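Local coordinates for protein N-(5'-phosphoribosyl)anthranilate isomerase (Jonesia denitrificans, PDB 4WUI) that probably catalyses the isomerisation of N-(5-phospho-beta-D-ribosyl)anthranilate to 1-(2-carboxyphenylamino)-1-deoxy-D-ribulose 5-phosphate, the third step from chorismate to tryptophan, at residues R102-S108 with E122-D128. Sequence-based numbering, arbitrary orientation.
Sequences RVWRATS and EELLLLD
Arg105 pairs with Leu125, Ala106 with Leu126, Thr107 with Leu127 and Ser108 with Asp128 as strands 103-108 and 124-128 run parallel, their axes 21° apart; the backbone bonds include Leu126 N to Arg105 O at 2.8 Å. At the N-terminal end, the carboxylate of Glu123 serves two side chains of 102-108, Arg102 and Trp104. Arg102 grips it side-on, NE to OE1 (3.0 Å) and NH2 to OE2 (2.9 Å), with the two planes nearly coplanar. Trp104 NE1 reaches the same OE2 from the face opposite Arg102 NH2, in an almost straight bond (2.8 Å, 179°), which should fix the rotation of the indole. Leu124 lies over one indole face, its CB 3.8 Å from the centroid of the five-membered ring of Trp104 in a CH-pi contact. The other side of the sheet carries a second salt bridge: Arg105, its chain bent at chi3 (66°), directs both NE and NH2 at the single atom OE2 of Glu122 from above the carboxylate plane, while Leu125 CD1 sits over the centre of the guanidinium, 3.7 Å from Arg105 CZ. In this eight-stranded TIM barrel the two are consecutive, adjacent strands joined by a helix-free loop; Trp104, Leu124 and Leu126 face the interior beside Leu153 and Ala155 of strand 152-155, and helix 90-99 packs outside on Val103, Arg105 and Glu122, with strand 81-84 flanking 103-108.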
loop_
_atom_site.group_PDB
_atom_site.type_symbol
_atom_site.label_atom_id
_atom_site.label_comp_id
_atom_site.label_asym_id
_atom_site.label_seq_id
_atom_site.Cartn_x
_atom_site.Cartn_y
_atom_site.Cartn_z
ATOM N N ARG A 102 11.811 2.266 8.762
ATOM C CA ARG A 102 10.683 1.448 8.300
ATOM C C ARG A 102 10.684 1.401 6.793
ATOM O O ARG A 102 10.404 2.397 6.144
ATOM C CB ARG A 102 9.359 2.007 8.811
ATOM C CG ARG A 102 9.283 2.202 10.319
ATOM C CD ARG A 102 7.921 2.677 10.777
ATOM N NE ARG A 102 6.929 1.649 10.554
ATOM C CZ ARG A 102 5.630 1.861 10.643
ATOM N NH1 ARG A 102 5.152 3.042 11.027
ATOM N NH2 ARG A 102 4.787 0.899 10.331
ATOM N N VAL A 103 11.066 0.243 6.245
ATOM C CA VAL A 103 11.145 0.019 4.800
ATOM C C VAL A 103 10.239 -1.130 4.418
ATOM O O VAL A 103 10.271 -2.190 5.056
ATOM C CB VAL A 103 12.594 -0.213 4.340
ATOM C CG1 VAL A 103 12.659 -0.570 2.860
ATOM C CG2 VAL A 103 13.454 1.019 4.671
ATOM N N TRP A 104 9.416 -0.920 3.399
ATOM C CA TRP A 104 8.530 -1.942 2.856
ATOM C C TRP A 104 9.027 -2.332 1.467
ATOM O O TRP A 104 9.410 -1.480 0.680
ATOM C CB TRP A 104 7.090 -1.467 2.803
ATOM C CG TRP A 104 6.458 -1.197 4.126
ATOM C CD1 TRP A 104 6.986 -1.362 5.359
ATOM C CD2 TRP A 104 5.125 -0.754 4.322
ATOM N NE1 TRP A 104 6.079 -1.029 6.319
ATOM C CE2 TRP A 104 4.914 -0.661 5.712
ATOM C CE3 TRP A 104 4.100 -0.398 3.450
ATOM C CZ2 TRP A 104 3.715 -0.198 6.252
ATOM C CZ3 TRP A 104 2.910 0.037 3.998
ATOM C CH2 TRP A 104 2.730 0.153 5.370
ATOM N N ARG A 105 9.019 -3.635 1.213
ATOM C CA ARG A 105 9.409 -4.261 -0.036
ATOM C C ARG A 105 8.093 -4.613 -0.774
ATOM O O ARG A 105 7.282 -5.345 -0.273
ATOM C CB ARG A 105 10.328 -5.520 0.249
ATOM C CG ARG A 105 10.769 -6.295 -0.985
ATOM C CD ARG A 105 11.903 -7.250 -0.741
ATOM N NE ARG A 105 11.583 -8.356 0.146
ATOM C CZ ARG A 105 11.224 -9.578 -0.228
ATOM N NH1 ARG A 105 11.010 -9.880 -1.484
ATOM N NH2 ARG A 105 10.996 -10.478 0.703
ATOM N N ALA A 106 7.820 -4.046 -1.932
ATOM C CA ALA A 106 6.701 -4.445 -2.753
ATOM C C ALA A 106 7.171 -5.362 -3.888
ATOM O O ALA A 106 8.269 -5.186 -4.424
ATOM C CB ALA A 106 5.969 -3.215 -3.329
ATOM N N THR A 107 6.341 -6.349 -4.244
ATOM C CA THR A 107 6.625 -7.250 -5.348
ATOM C C THR A 107 5.336 -7.807 -5.907
ATOM O O THR A 107 4.250 -7.540 -5.417
ATOM C CB THR A 107 7.522 -8.417 -4.906
ATOM O OG1 THR A 107 7.987 -9.141 -6.055
ATOM C CG2 THR A 107 6.817 -9.352 -3.936
ATOM N N SER A 108 5.438 -8.598 -6.950
ATOM C CA SER A 108 4.225 -9.176 -7.481
ATOM C C SER A 108 4.432 -10.626 -7.705
ATOM O O SER A 108 5.546 -11.083 -7.817
ATOM C CB SER A 108 3.860 -8.498 -8.761
ATOM O OG SER A 108 4.894 -8.754 -9.661
ATOM N N GLU A 122 13.437 -5.589 5.204
ATOM C CA GLU A 122 12.152 -4.898 5.213
ATOM C C GLU A 122 11.315 -5.302 6.428
ATOM O O GLU A 122 11.381 -6.417 6.941
ATOM C CB GLU A 122 11.402 -5.170 3.934
ATOM C CG GLU A 122 10.838 -6.548 3.794
ATOM C CD GLU A 122 11.798 -7.621 3.305
ATOM O OE1 GLU A 122 13.022 -7.415 3.143
ATOM O OE2 GLU A 122 11.287 -8.752 3.071
ATOM N N GLU A 123 10.486 -4.364 6.859
ATOM C CA GLU A 123 9.507 -4.546 7.899
ATOM C C GLU A 123 8.296 -5.357 7.442
ATOM O O GLU A 123 7.652 -6.049 8.232
ATOM C CB GLU A 123 9.014 -3.114 8.270
ATOM C CG GLU A 123 7.936 -3.035 9.288
ATOM C CD GLU A 123 7.595 -1.579 9.523
ATOM O OE1 GLU A 123 8.374 -0.905 10.200
ATOM O OE2 GLU A 123 6.540 -1.105 9.070
ATOM N N LEU A 124 7.950 -5.200 6.172
ATOM C CA LEU A 124 6.703 -5.693 5.621
ATOM C C LEU A 124 6.901 -5.895 4.130
ATOM O O LEU A 124 7.660 -5.157 3.489
ATOM C CB LEU A 124 5.616 -4.664 5.927
ATOM C CG LEU A 124 4.234 -4.900 5.315
ATOM C CD1 LEU A 124 3.166 -4.341 6.226
ATOM C CD2 LEU A 124 4.109 -4.303 3.909
ATOM N N LEU A 125 6.206 -6.887 3.591
ATOM C CA LEU A 125 6.173 -7.192 2.176
ATOM C C LEU A 125 4.771 -6.912 1.607
ATOM O O LEU A 125 3.779 -7.369 2.178
ATOM C CB LEU A 125 6.491 -8.674 2.010
ATOM C CG LEU A 125 6.605 -9.264 0.638
ATOM C CD1 LEU A 125 7.690 -8.612 -0.151
ATOM C CD2 LEU A 125 6.904 -10.752 0.776
ATOM N N LEU A 126 4.702 -6.170 0.510
ATOM C CA LEU A 126 3.449 -5.932 -0.176
ATOM C C LEU A 126 3.479 -6.848 -1.402
ATOM O O LEU A 126 4.409 -6.763 -2.223
ATOM C CB LEU A 126 3.313 -4.453 -0.495
ATOM C CG LEU A 126 2.012 -4.076 -1.181
ATOM C CD1 LEU A 126 1.729 -2.622 -0.903
ATOM C CD2 LEU A 126 2.132 -4.285 -2.662
ATOM N N LEU A 127 2.493 -7.743 -1.493
ATOM C CA LEU A 127 2.411 -8.726 -2.561
ATOM C C LEU A 127 1.233 -8.395 -3.456
ATOM O O LEU A 127 0.081 -8.433 -3.007
ATOM C CB LEU A 127 2.240 -10.113 -1.972
ATOM C CG LEU A 127 2.184 -11.270 -2.945
ATOM C CD1 LEU A 127 3.441 -11.303 -3.785
ATOM C CD2 LEU A 127 1.987 -12.580 -2.141
ATOM N N ASP A 128 1.519 -8.100 -4.720
ATOM C CA ASP A 128 0.470 -7.713 -5.671
ATOM C C ASP A 128 0.148 -8.882 -6.574
ATOM O O ASP A 128 1.032 -9.447 -7.264
ATOM C CB ASP A 128 0.917 -6.508 -6.498
ATOM C CG ASP A 128 -0.203 -5.878 -7.327
ATOM O OD1 ASP A 128 -1.335 -5.776 -6.832
ATOM O OD2 ASP A 128 0.064 -5.443 -8.464
#